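Local atomic coordinates of pullulanase (Bacillus acidopullulyticus, PDB entry 2WAN), a protein that hydrolyses the alpha-1,6-glucosidic linkages of pullulan and probably also the branch points of amylopectin and related starch-derived glucans. Residues 419-425 and 613-617; 319-323 and 407-411; 822-827 and 896-900; 461-465 and 474-478; 624-630 and 664-670. One frame throughout, in Å; residues are numbered along the deposited sequence. Where two conformers were deposited one is given.

Contact 1. Residues 419-425 and 613-617; sequences WQGDHEQ and EYHVD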
# COMPACT_ATOMS: atom_id res chain seq x y z
N TRP A 419 -30.79 -1.62 -8.95
CA TRP A 419 -29.42 -1.08 -9.01
C TRP A 419 -29.37 0.40 -9.41
O TRP A 419 -28.54 1.15 -8.89
CB TRP A 419 -28.59 -1.90 -9.98
CG TRP A 419 -27.09 -1.64 -10.02
CD1 TRP A 419 -26.37 -1.20 -11.09
CD2 TRP A 419 -26.14 -1.87 -8.96
NE1 TRP A 419 -25.03 -1.11 -10.77
CE2 TRP A 419 -24.86 -1.52 -9.47
CE3 TRP A 419 -26.25 -2.31 -7.64
CZ2 TRP A 419 -23.69 -1.62 -8.69
CZ3 TRP A 419 -25.07 -2.39 -6.85
CH2 TRP A 419 -23.81 -2.05 -7.39
N GLN A 420 -30.28 0.83 -10.31
CA GLN A 420 -30.31 2.26 -10.67
C GLN A 420 -30.71 3.20 -9.52
O GLN A 420 -30.51 4.40 -9.62
CB GLN A 420 -31.21 2.50 -11.89
CG GLN A 420 -30.70 1.86 -13.18
CD GLN A 420 -29.30 2.31 -13.55
OE1 GLN A 420 -28.41 1.48 -13.77
NE2 GLN A 420 -29.08 3.62 -13.63
N GLY A 421 -31.29 2.65 -8.46
CA GLY A 421 -31.61 3.44 -7.28
C GLY A 421 -30.55 3.42 -6.18
O GLY A 421 -30.74 4.04 -5.14
N ASP A 422 -29.45 2.70 -6.40
CA ASP A 422 -28.40 2.55 -5.39
C ASP A 422 -27.75 3.92 -5.13
O ASP A 422 -27.46 4.65 -6.07
CB ASP A 422 -27.35 1.56 -5.89
CG ASP A 422 -26.22 1.37 -4.90
OD1 ASP A 422 -26.51 1.04 -3.74
OD2 ASP A 422 -25.06 1.61 -5.30
N HIS A 423 -27.56 4.25 -3.85
CA HIS A 423 -26.89 5.50 -3.45
C HIS A 423 -25.56 5.26 -2.69
O HIS A 423 -25.52 4.50 -1.72
CB HIS A 423 -27.85 6.37 -2.62
CG HIS A 423 -27.31 7.73 -2.31
ND1 HIS A 423 -27.08 8.17 -1.03
CD2 HIS A 423 -26.95 8.74 -3.13
CE1 HIS A 423 -26.59 9.40 -1.07
NE2 HIS A 423 -26.50 9.77 -2.34
N GLU A 424 -24.50 5.93 -3.14
CA GLU A 424 -23.17 5.87 -2.51
C GLU A 424 -23.18 6.25 -1.03
O GLU A 424 -24.00 7.09 -0.58
CB GLU A 424 -22.15 6.73 -3.28
CG GLU A 424 -22.54 8.20 -3.45
CD GLU A 424 -23.42 8.49 -4.68
OE1 GLU A 424 -24.00 7.55 -5.28
OE2 GLU A 424 -23.53 9.68 -5.05
N GLN A 425 -22.26 5.64 -0.29
CA GLN A 425 -22.10 5.89 1.12
C GLN A 425 -20.68 6.43 1.38
O GLN A 425 -19.78 5.71 1.81
CB GLN A 425 -22.38 4.62 1.92
CG GLN A 425 -23.84 4.21 1.95
CD GLN A 425 -24.75 5.27 2.54
OE1 GLN A 425 -25.80 5.59 1.97
NE2 GLN A 425 -24.36 5.81 3.68
N GLU A 613 -18.28 0.47 -11.80
CA GLU A 613 -19.14 -0.69 -12.06
C GLU A 613 -19.83 -1.24 -10.81
O GLU A 613 -21.02 -1.65 -10.85
CB GLU A 613 -18.34 -1.80 -12.75
CG GLU A 613 -19.13 -3.01 -13.19
CD GLU A 613 -20.16 -2.70 -14.29
OE1 GLU A 613 -19.92 -1.76 -15.09
OE2 GLU A 613 -21.18 -3.41 -14.34
N TYR A 614 -19.09 -1.26 -9.69
CA TYR A 614 -19.59 -1.87 -8.45
C TYR A 614 -20.02 -0.88 -7.36
O TYR A 614 -20.59 -1.30 -6.38
CB TYR A 614 -18.59 -2.89 -7.87
CG TYR A 614 -18.38 -4.13 -8.73
CD1 TYR A 614 -19.05 -5.34 -8.44
CD2 TYR A 614 -17.52 -4.11 -9.83
CE1 TYR A 614 -18.87 -6.48 -9.24
CE2 TYR A 614 -17.32 -5.24 -10.62
CZ TYR A 614 -18.00 -6.42 -10.31
OH TYR A 614 -17.78 -7.53 -11.08
N HIS A 615 -19.78 0.41 -7.56
CA HIS A 615 -20.25 1.46 -6.62
C HIS A 615 -19.57 1.30 -5.24
O HIS A 615 -20.17 1.57 -4.20
CB HIS A 615 -21.78 1.51 -6.45
CG HIS A 615 -22.56 1.64 -7.74
ND1 HIS A 615 -23.93 1.60 -7.77
CD2 HIS A 615 -22.16 1.76 -9.03
CE1 HIS A 615 -24.35 1.72 -9.02
NE2 HIS A 615 -23.30 1.82 -9.81
N VAL A 616 -18.33 0.85 -5.27
CA VAL A 616 -17.59 0.77 -4.01
C VAL A 616 -17.17 2.16 -3.56
O VAL A 616 -17.04 3.10 -4.37
CB VAL A 616 -16.42 -0.25 -4.03
CG1 VAL A 616 -16.96 -1.69 -4.21
CG2 VAL A 616 -15.37 0.11 -5.09
N ASP A 617 -17.06 2.31 -2.24
CA ASP A 617 -16.96 3.63 -1.61
C ASP A 617 -15.53 4.00 -1.18
O ASP A 617 -15.29 5.12 -0.71
CB ASP A 617 -17.89 3.66 -0.40
CG ASP A 617 -19.31 3.30 -0.76
OD1 ASP A 617 -19.99 4.14 -1.38
OD2 ASP A 617 -19.75 2.19 -0.39
O HOH W 1 -22.91 -0.64 -12.58
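Trp419 and His615 reach for each other from opposite directions and meet as an offset stack, the six-membered ring of Trp419 lying 4.1 Å from the imidazole, centroid to centroid, with their planes 14° apart. The imidazole's CE1 lies over the indole face, offset toward its rim, 3.3 Å from Trp419 CE2, while Trp419 CZ2 sits above the middle of the His615 ring. At its edge the indole runs into the backbone at the end of helix 597-614: Trp419 CH2 is 3.5 Å from Tyr614 O. Its one polar atom is served by water, for water 1 accepts from Trp419 NE1 (2.8 Å) and donates to Glu613 O.

Two direct hydrogen bonds add to this. His615 ND1 donates to Asp422 OD2 at 2.7 Å, entering on the anti side of the carboxylate, which lies nearly coplanar with the ring (11°). Asp422 swings its carboxylate to the imidazole edge because its chi1 of 179° sets CG beside the carbonyl carbon. Farther on, Gln425 N donates to Asp617 OD1 at 2.9 Å from above the carboxylate plane, while Asp617 OD2 receives Val548 N, so that each carboxylate oxygen ties down a different piece of backbone.

His615 is the first residue beyond the helix, with positive phi, and its carbonyl accepts from His542 of helix 529-543. Chemically, the stack and the ND1 bond together fix both the tilt and the rotation of the imidazole, and the carboxylate of Asp422 would probably favour a positive charge on it.

Contact 2. Residues 319-323 and 407-411; sequences GNVYS and MIVDL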
# COMPACT_ATOMS: atom_id res chain seq x y z
N GLY A 319 -8.71 -4.12 -22.91
CA GLY A 319 -9.62 -5.21 -22.58
C GLY A 319 -10.59 -5.49 -23.71
O GLY A 319 -10.23 -5.33 -24.89
N ASN A 320 -11.79 -5.94 -23.37
CA ASN A 320 -12.84 -6.12 -24.39
C ASN A 320 -13.98 -5.13 -24.16
O ASN A 320 -14.30 -4.79 -23.02
CB ASN A 320 -13.36 -7.57 -24.44
CG ASN A 320 -14.10 -7.99 -23.17
OD1 ASN A 320 -13.50 -8.51 -22.21
ND2 ASN A 320 -15.41 -7.76 -23.15
N VAL A 321 -14.53 -4.63 -25.25
CA VAL A 321 -15.65 -3.69 -25.18
C VAL A 321 -16.78 -4.32 -25.96
O VAL A 321 -16.72 -4.41 -27.19
CB VAL A 321 -15.29 -2.30 -25.76
CG1 VAL A 321 -16.53 -1.37 -25.72
CG2 VAL A 321 -14.12 -1.68 -24.99
N TYR A 322 -17.78 -4.81 -25.23
CA TYR A 322 -18.88 -5.58 -25.79
C TYR A 322 -20.06 -4.73 -26.28
O TYR A 322 -20.52 -3.80 -25.58
CB TYR A 322 -19.41 -6.60 -24.75
CG TYR A 322 -20.71 -7.24 -25.21
CD1 TYR A 322 -20.71 -8.29 -26.12
CD2 TYR A 322 -21.94 -6.75 -24.77
CE1 TYR A 322 -21.91 -8.86 -26.57
CE2 TYR A 322 -23.14 -7.31 -25.21
CZ TYR A 322 -23.11 -8.36 -26.11
OH TYR A 322 -24.31 -8.90 -26.54
N SER A 323 -20.56 -5.07 -27.47
CA SER A 323 -21.87 -4.61 -27.93
C SER A 323 -22.61 -5.74 -28.62
O SER A 323 -22.01 -6.75 -28.99
CB SER A 323 -21.74 -3.39 -28.87
OG SER A 323 -21.28 -3.78 -30.15
N MET A 407 -13.81 -14.20 -20.09
CA MET A 407 -15.18 -14.35 -20.58
C MET A 407 -15.75 -12.98 -20.97
O MET A 407 -15.66 -12.04 -20.20
CB MET A 407 -16.06 -15.00 -19.52
CG MET A 407 -17.48 -15.33 -19.98
SD MET A 407 -18.42 -16.02 -18.61
CE MET A 407 -19.93 -16.45 -19.46
N ILE A 408 -16.32 -12.89 -22.17
CA ILE A 408 -16.93 -11.66 -22.66
C ILE A 408 -18.38 -11.62 -22.17
O ILE A 408 -19.16 -12.58 -22.41
CB ILE A 408 -16.91 -11.63 -24.20
CG1 ILE A 408 -15.47 -11.64 -24.72
CG2 ILE A 408 -17.68 -10.40 -24.73
CD1 ILE A 408 -15.26 -12.54 -25.90
N VAL A 409 -18.76 -10.53 -21.51
CA VAL A 409 -20.10 -10.45 -20.91
C VAL A 409 -20.73 -9.07 -21.12
O VAL A 409 -20.02 -8.07 -21.32
CB VAL A 409 -20.08 -10.77 -19.36
CG1 VAL A 409 -19.58 -12.20 -19.11
CG2 VAL A 409 -19.23 -9.74 -18.58
N ASP A 410 -22.07 -9.07 -21.09
CA ASP A 410 -22.87 -7.85 -21.07
C ASP A 410 -23.02 -7.40 -19.60
O ASP A 410 -23.84 -7.95 -18.87
CB ASP A 410 -24.25 -8.16 -21.65
CG ASP A 410 -25.17 -6.95 -21.71
OD1 ASP A 410 -24.81 -5.86 -21.20
OD2 ASP A 410 -26.27 -7.10 -22.29
N LEU A 411 -22.24 -6.40 -19.20
CA LEU A 411 -22.25 -5.94 -17.79
C LEU A 411 -23.61 -5.42 -17.36
O LEU A 411 -24.01 -5.65 -16.24
CB LEU A 411 -21.17 -4.89 -17.53
CG LEU A 411 -19.75 -5.48 -17.50
CD1 LEU A 411 -18.74 -4.36 -17.48
CD2 LEU A 411 -19.58 -6.42 -16.31
O HOH W 2 -14.88 -9.38 -19.71
O HOH W 3 -16.92 -8.13 -21.03
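Asn320 and Ile408 open the contact, the amide's ND2 lying 3.8 Å from Ile408 CG2. Strand 319-322 faces the chain just beyond strand 406-407, and the polar bonding across the gap is carried by water. Asn320 holds its CG between the backbone N and the carbonyl carbon (chi1 67°), which turns both ends of the amide to bound waters. Water 2 donates to Asn320 OD1 at 3.0 Å and to Met407 O at 2.8 Å. Water 3 accepts from Asn320 ND2 at a short 2.6 Å and from Val409 N at 3.1 Å. An amide suits the place because it can accept from one water and donate to the other.

Two residues on, Tyr322 again points across. Its CG is anti to the backbone N (chi1 170°), which lays the ring between Ile408 and Asp410. Tyr322 CD1 is 3.9 Å from Ile408 CG2 on one flank, and on the other Tyr322 CE2 is 3.8 Å from Asp410 CB. The hydroxyl continues past both to a hydrogen bond with Asn372. A serine in place of Tyr322 would probably leave Ile408 CG2 and Asp410 CB without the ring that packs against them both, and Asn372 without its hydroxyl partner.

Strand 319-322 pairs with strand 326-332 in the antiparallel sheet of the carbohydrate-binding module 48. Ile408 leans on Phe329 of strand 326-332 and on Tyr378 of strand 377-383, whereas Leu411 already packs on helix 597-614 of the catalytic barrel.

Contact 3. Residues 822-827 and 896-900; sequences HLRNQH and QIGEK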
# COMPACT_ATOMS: atom_id res chain seq x y z
N HIS A 822 -22.07 4.67 18.67
CA HIS A 822 -23.19 5.60 18.50
C HIS A 822 -22.92 6.99 19.09
O HIS A 822 -23.31 8.00 18.51
CB HIS A 822 -24.48 5.01 19.09
CG HIS A 822 -25.01 3.85 18.30
ND1 HIS A 822 -26.03 3.98 17.38
CD2 HIS A 822 -24.66 2.55 18.29
CE1 HIS A 822 -26.30 2.80 16.85
NE2 HIS A 822 -25.48 1.91 17.38
N LEU A 823 -22.23 7.03 20.23
CA LEU A 823 -21.82 8.32 20.81
C LEU A 823 -20.95 9.14 19.83
O LEU A 823 -21.23 10.32 19.58
CB LEU A 823 -21.09 8.12 22.14
CG LEU A 823 -20.72 9.43 22.86
CD1 LEU A 823 -21.94 10.03 23.56
CD2 LEU A 823 -19.63 9.15 23.87
N ARG A 824 -19.90 8.52 19.28
CA ARG A 824 -19.08 9.17 18.26
C ARG A 824 -19.91 9.62 17.06
O ARG A 824 -19.71 10.75 16.55
CB ARG A 824 -17.94 8.24 17.79
CG ARG A 824 -16.92 8.98 16.92
CD ARG A 824 -15.95 8.02 16.22
NE ARG A 824 -14.99 8.75 15.38
CZ ARG A 824 -13.89 9.36 15.82
NH1 ARG A 824 -13.58 9.38 17.11
NH2 ARG A 824 -13.09 10.00 14.95
N ASN A 825 -20.83 8.76 16.60
CA ASN A 825 -21.64 9.09 15.42
C ASN A 825 -22.49 10.33 15.68
O ASN A 825 -22.77 11.10 14.76
CB ASN A 825 -22.58 7.94 15.01
CG ASN A 825 -21.85 6.70 14.50
OD1 ASN A 825 -20.64 6.72 14.20
ND2 ASN A 825 -22.60 5.59 14.39
N GLN A 826 -22.90 10.52 16.93
CA GLN A 826 -23.80 11.61 17.32
C GLN A 826 -23.08 12.91 17.65
O GLN A 826 -23.72 13.97 17.69
CB GLN A 826 -24.63 11.19 18.54
CG GLN A 826 -25.75 10.19 18.22
CD GLN A 826 -26.80 10.78 17.27
OE1 GLN A 826 -27.39 10.06 16.45
NE2 GLN A 826 -27.04 12.09 17.37
N HIS A 827 -21.77 12.82 17.89
CA HIS A 827 -21.02 13.95 18.42
C HIS A 827 -19.82 14.30 17.59
O HIS A 827 -18.75 13.71 17.76
CB HIS A 827 -20.67 13.71 19.90
CG HIS A 827 -21.87 13.82 20.77
ND1 HIS A 827 -22.43 15.03 21.11
CD2 HIS A 827 -22.70 12.86 21.27
CE1 HIS A 827 -23.53 14.82 21.81
NE2 HIS A 827 -23.71 13.52 21.92
N GLN A 896 -21.50 1.95 31.62
CA GLN A 896 -22.63 2.66 31.02
C GLN A 896 -22.17 3.84 30.19
O GLN A 896 -21.60 4.78 30.74
CB GLN A 896 -23.56 3.20 32.11
CG GLN A 896 -24.06 2.18 33.11
CD GLN A 896 -25.19 2.76 33.94
OE1 GLN A 896 -26.33 2.85 33.49
NE2 GLN A 896 -24.86 3.19 35.16
N ILE A 897 -22.46 3.83 28.88
CA ILE A 897 -22.08 4.92 27.98
C ILE A 897 -23.33 5.32 27.20
O ILE A 897 -24.06 4.44 26.73
CB ILE A 897 -21.01 4.46 26.95
CG1 ILE A 897 -19.79 3.85 27.65
CG2 ILE A 897 -20.64 5.60 25.96
CD1 ILE A 897 -18.95 4.85 28.44
N GLY A 898 -23.61 6.61 27.08
CA GLY A 898 -24.80 7.01 26.33
C GLY A 898 -25.00 8.50 26.25
O GLY A 898 -24.09 9.28 26.55
N GLU A 899 -26.22 8.88 25.88
CA GLU A 899 -26.59 10.29 25.75
C GLU A 899 -27.27 10.87 26.98
O GLU A 899 -27.51 12.09 27.03
CB GLU A 899 -27.53 10.45 24.54
CG GLU A 899 -26.93 9.97 23.22
CD GLU A 899 -25.84 10.90 22.67
OE1 GLU A 899 -25.81 12.08 23.07
OE2 GLU A 899 -25.06 10.46 21.78
N LYS A 900 -27.62 10.01 27.94
CA LYS A 900 -28.48 10.38 29.06
C LYS A 900 -27.65 10.69 30.31
O LYS A 900 -26.57 10.12 30.51
CB LYS A 900 -29.45 9.24 29.41
CG LYS A 900 -30.38 8.78 28.28
CD LYS A 900 -30.95 7.40 28.65
CE LYS A 900 -31.84 6.82 27.57
NZ LYS A 900 -33.25 7.21 27.76
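A histidine-carboxylate pair, His827 with Glu899, joins the end of helix 811-826, which follows the last strand of the catalytic barrel, to the C-terminal all-beta domain. His827 NE2 donates to Glu899 OE1 at 2.8 Å, and the bond is almost straight (171°). The oxygen offers its syn lone pair and lies practically in the imidazole plane, with carboxylate and ring only 19° apart. A bend in the glutamate chain at chi2 (-73°) folds the carboxylate back toward the helix end. Its second oxygen, OE2, settles beside aliphatic carbon, 3.3 Å from Gln826 CB and 3.6 Å from Leu823 CD1.

Leu823 supplies the apolar half of the seam. Its CD2 is 4.2 Å from Ile897 CG2, while its CD1 passes 3.8 Å from Gly898 O, a carbonyl that the extended backbone of Gly898 brings to the leucine.

The imidazole is held on several sides: ND1 is hydrogen-bonded to Asp863 and the ring stacks with Trp865. With one carboxylate at each nitrogen, His827 would probably be drawn toward the doubly protonated, cationic form, balanced by Glu899 and Asp863.

Contact 4. Residues 461-465 and 474-478; sequences TEHGT and GIDSL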
# COMPACT_ATOMS: atom_id res chain seq x y z
N THR A 461 -27.06 -9.99 2.24
CA THR A 461 -28.35 -9.48 1.78
C THR A 461 -29.50 -9.95 2.67
O THR A 461 -30.66 -9.55 2.46
CB THR A 461 -28.69 -9.93 0.32
OG1 THR A 461 -28.97 -11.35 0.29
CG2 THR A 461 -27.54 -9.62 -0.65
N GLU A 462 -29.19 -10.81 3.65
CA GLU A 462 -30.23 -11.48 4.44
C GLU A 462 -30.66 -10.68 5.67
O GLU A 462 -29.88 -10.48 6.59
CB GLU A 462 -29.77 -12.88 4.85
CG GLU A 462 -29.40 -13.79 3.66
CD GLU A 462 -28.98 -15.16 4.09
OE1 GLU A 462 -29.57 -15.70 5.05
OE2 GLU A 462 -28.04 -15.69 3.47
N HIS A 463 -31.92 -10.24 5.68
CA HIS A 463 -32.51 -9.54 6.84
C HIS A 463 -33.17 -10.49 7.83
O HIS A 463 -33.62 -11.58 7.48
CB HIS A 463 -33.53 -8.51 6.36
CG HIS A 463 -32.91 -7.38 5.58
ND1 HIS A 463 -32.55 -6.19 6.17
CD2 HIS A 463 -32.56 -7.29 4.28
CE1 HIS A 463 -32.01 -5.40 5.26
NE2 HIS A 463 -32.00 -6.04 4.10
N GLY A 464 -33.22 -10.06 9.09
CA GLY A 464 -33.94 -10.78 10.13
C GLY A 464 -33.22 -12.03 10.63
O GLY A 464 -33.84 -12.89 11.26
N THR A 465 -31.92 -12.13 10.38
CA THR A 465 -31.19 -13.35 10.74
C THR A 465 -30.85 -13.33 12.23
O THR A 465 -30.55 -12.28 12.82
CB THR A 465 -29.93 -13.61 9.88
OG1 THR A 465 -29.02 -12.50 10.03
CG2 THR A 465 -30.31 -13.76 8.38
N GLY A 474 -25.51 -11.04 11.14
CA GLY A 474 -25.51 -10.53 9.77
C GLY A 474 -25.63 -9.01 9.71
O GLY A 474 -25.19 -8.29 10.62
N ILE A 475 -26.25 -8.52 8.64
CA ILE A 475 -26.43 -7.08 8.45
C ILE A 475 -27.21 -6.42 9.59
O ILE A 475 -26.97 -5.26 9.94
CB ILE A 475 -27.11 -6.79 7.09
CG1 ILE A 475 -26.92 -5.32 6.71
CG2 ILE A 475 -28.60 -7.23 7.09
CD1 ILE A 475 -27.21 -5.06 5.24
N ASP A 476 -28.17 -7.15 10.18
CA ASP A 476 -28.92 -6.60 11.32
C ASP A 476 -28.00 -6.35 12.52
O ASP A 476 -28.21 -5.39 13.28
CB ASP A 476 -30.07 -7.53 11.72
CG ASP A 476 -31.25 -7.46 10.74
OD1 ASP A 476 -31.17 -6.72 9.73
OD2 ASP A 476 -32.25 -8.15 11.01
N SER A 477 -26.99 -7.19 12.69
CA SER A 477 -25.99 -6.97 13.74
C SER A 477 -25.12 -5.73 13.42
O SER A 477 -24.85 -4.90 14.30
CB SER A 477 -25.09 -8.20 13.93
OG SER A 477 -24.18 -7.97 15.02
N LEU A 478 -24.71 -5.60 12.16
CA LEU A 478 -23.93 -4.42 11.77
C LEU A 478 -24.74 -3.15 12.03
O LEU A 478 -24.20 -2.17 12.53
CB LEU A 478 -23.51 -4.49 10.30
CG LEU A 478 -22.69 -5.72 9.90
CD1 LEU A 478 -22.37 -5.65 8.39
CD2 LEU A 478 -21.41 -5.78 10.72
O HOH W 4 -27.18 -10.47 6.71
O HOH W 5 -29.63 -9.82 9.33
O HOH W 6 -33.64 -5.99 8.70
O HOH W 7 -32.05 -10.01 13.06
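With CG anti to its carbonyl carbon (chi1 -75°), Asp476 turns its carboxylate out from the first turn of helix 474-481 and onto the backbone of Gly464. This helix leads into strand 485-488, the second strand of the (βα)8 barrel, and the loop 461-465 folds over its N-terminal end. Gly464 N donates to Asp476 OD2 at 2.9 Å, coming from above the carboxylate plane; positive phi at Gly464, easy for glycine, gives the loop its bend.

Waters complete the grip. Water 7 donates to Asp476 OD2 at 2.8 Å and also to Thr465 O, while water 6 donates to Asp476 OD1 at 2.8 Å and is shared with His463 ND1. Replacing Asp476 with an alanine removes both oxygens, and would probably leave Gly464 N without its acceptor and waters 6 and 7 each without one of the two partners named here.

The amides at the start of the helix are met through water by the carbonyl of Glu462. Water 4 accepts from Ile475 N at 2.9 Å, and water 5 accepts from Asp476 N at 3.2 Å. Thr465 OG1 is hydrogen-bonded to Thr473 and to water 5. Glu462 O receives a hydrogen from each water, at 2.7 Å from water 4 and 2.8 Å from water 5.

Contact 5. Residues 624-630 and 664-670; sequences MALLGKD and QLVTKGQ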
# COMPACT_ATOMS: atom_id res chain seq x y z
N MET A 624 0.61 -0.46 1.05
CA MET A 624 0.49 0.76 0.26
C MET A 624 1.83 1.49 0.03
O MET A 624 2.02 2.12 -1.03
CB MET A 624 -0.51 1.70 0.94
CG MET A 624 -0.82 2.94 0.08
SD MET A 624 -2.13 3.93 0.81
CE MET A 624 -1.30 4.57 2.29
N ALA A 625 2.74 1.40 0.99
CA ALA A 625 4.07 2.01 0.83
C ALA A 625 4.68 1.63 -0.52
O ALA A 625 5.26 2.48 -1.20
CB ALA A 625 5.00 1.59 1.97
N LEU A 626 4.53 0.36 -0.91
CA LEU A 626 5.06 -0.14 -2.18
C LEU A 626 4.49 0.52 -3.44
O LEU A 626 5.14 0.49 -4.50
CB LEU A 626 4.83 -1.65 -2.28
CG LEU A 626 5.52 -2.53 -1.23
CD1 LEU A 626 5.08 -3.96 -1.42
CD2 LEU A 626 7.05 -2.42 -1.36
N LEU A 627 3.29 1.08 -3.35
CA LEU A 627 2.67 1.68 -4.54
C LEU A 627 3.30 3.02 -4.92
O LEU A 627 3.27 3.42 -6.09
CB LEU A 627 1.15 1.81 -4.37
CG LEU A 627 0.45 0.46 -4.10
CD1 LEU A 627 -1.05 0.69 -3.91
CD2 LEU A 627 0.71 -0.59 -5.22
N GLY A 628 3.91 3.69 -3.94
CA GLY A 628 4.62 4.94 -4.18
C GLY A 628 3.76 6.19 -4.08
O GLY A 628 2.54 6.17 -4.37
N LYS A 629 4.39 7.29 -3.68
CA LYS A 629 3.71 8.58 -3.49
C LYS A 629 3.04 9.10 -4.75
O LYS A 629 1.88 9.50 -4.72
CB LYS A 629 4.67 9.66 -2.98
CG LYS A 629 5.04 9.55 -1.52
CD LYS A 629 6.29 10.39 -1.21
CE LYS A 629 6.00 11.87 -1.24
NZ LYS A 629 7.22 12.63 -0.77
N ASP A 630 3.78 9.10 -5.87
CA ASP A 630 3.26 9.64 -7.11
C ASP A 630 2.02 8.89 -7.56
O ASP A 630 1.02 9.51 -7.96
CB ASP A 630 4.35 9.59 -8.20
CG ASP A 630 5.45 10.63 -7.96
OD1 ASP A 630 5.32 11.45 -7.03
OD2 ASP A 630 6.44 10.63 -8.72
N GLN A 664 10.19 7.51 -2.40
CA GLN A 664 8.86 7.33 -2.98
C GLN A 664 7.96 6.42 -2.15
O GLN A 664 6.73 6.44 -2.31
CB GLN A 664 8.93 6.87 -4.45
CG GLN A 664 9.05 8.04 -5.46
CD GLN A 664 7.80 8.95 -5.49
OE1 GLN A 664 6.67 8.48 -5.67
NE2 GLN A 664 8.00 10.24 -5.33
N LEU A 665 8.55 5.64 -1.24
CA LEU A 665 7.77 4.71 -0.41
C LEU A 665 6.81 5.50 0.46
O LEU A 665 7.18 6.51 1.05
CB LEU A 665 8.67 3.82 0.44
CG LEU A 665 9.49 2.73 -0.27
CD1 LEU A 665 10.47 2.12 0.71
CD2 LEU A 665 8.59 1.64 -0.88
N VAL A 666 5.55 5.05 0.51
CA VAL A 666 4.56 5.76 1.33
C VAL A 666 4.59 5.25 2.77
O VAL A 666 3.71 4.51 3.23
CB VAL A 666 3.12 5.71 0.75
CG1 VAL A 666 2.23 6.80 1.41
CG2 VAL A 666 3.13 5.88 -0.77
N THR A 667 5.63 5.67 3.49
CA THR A 667 5.75 5.42 4.94
C THR A 667 5.04 6.57 5.69
O THR A 667 4.59 7.52 5.06
CB THR A 667 7.24 5.33 5.35
OG1 THR A 667 7.94 6.46 4.81
CG2 THR A 667 7.86 4.05 4.82
N LYS A 668 4.90 6.46 7.01
CA LYS A 668 4.16 7.48 7.76
C LYS A 668 4.80 8.86 7.60
O LYS A 668 6.02 9.01 7.76
CB LYS A 668 4.04 7.10 9.24
CG LYS A 668 3.25 5.80 9.50
CD LYS A 668 2.86 5.69 10.98
CE LYS A 668 4.10 5.47 11.88
NZ LYS A 668 4.81 4.19 11.60
N GLY A 669 3.98 9.84 7.28
CA GLY A 669 4.45 11.21 7.00
C GLY A 669 4.40 11.49 5.50
O GLY A 669 4.15 12.61 5.08
N GLN A 670 4.59 10.44 4.70
CA GLN A 670 4.61 10.61 3.25
C GLN A 670 3.22 10.81 2.63
O GLN A 670 3.11 11.23 1.47
CB GLN A 670 5.33 9.42 2.60
CG GLN A 670 6.79 9.28 3.01
CD GLN A 670 7.70 9.97 2.02
OE1 GLN A 670 7.67 11.19 1.88
NE2 GLN A 670 8.49 9.18 1.29
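Val666 N donates to Ala625 O (3.1 Å) and Lys629 N to Gln664 O (2.8 Å), two backbone bonds that hold the loop 664-670 against the chain leading into helix 629-642. Ala625 O also accepts from Gly628 N. The loop turns sharply at Val666, the centre of an inverse gamma turn, and again in a type II beta turn from Thr667 to Gln670, where Gly669 takes the positive phi.

Gln664 works at the helix start. Bent at chi2 (-65°), its chain returns OE1 to Asp630 N at 3.0 Å, in the carbonyl plane, while NE2 makes a weak 3.4 Å bond to Asp630 OD1. An amide can thus serve a helix amide and a carboxylate together. Lys629 runs its aliphatic part over Gln670 and brings NZ to Gln670 OE1 at 3.0 Å, from above the carbonyl plane. That amide is steadied by its other end, as Gln670 NE2 donates to Leu665 O at 3.0 Å.

Val666 fills the middle: CG2 presses to 3.4 Å from Gly628 C, a tight approach. Its carbonyl, buried against Ala625 CB, has no hydrogen-bonding partner in the model.

Gly628 occupies the N-cap position, with backbone angles that call for glycine. The two segments follow strands 618-621 and 647-650 of the (βα)8 barrel, on the side of the strands' C-terminal ends, where loops of this kind build the active-site face in the alpha-amylase family.

Contacts 4 and 5 lie in the (βα)8 catalytic barrel, and contact 1 packs the chain leading into its first strand against the end of helix 597-614. Contact 2, first along the chain, lies where the carbohydrate-binding module passes into that chain; it touches contact 1, Leu411 packing on Glu613, so that the two adjoin. Contact 4 is nested within the loop that contact 1 closes; their centres lie about 19 Å apart, with helix 529-543 neighbouring both. Contact 5 follows, near the centre of the chain. Contact 3 comes last, its centre about 49 Å from that of contact 2, and joins the C-terminal beta domain to a barrel-side helix. The barrel thus meets its N-terminal and C-terminal partners at well-separated places.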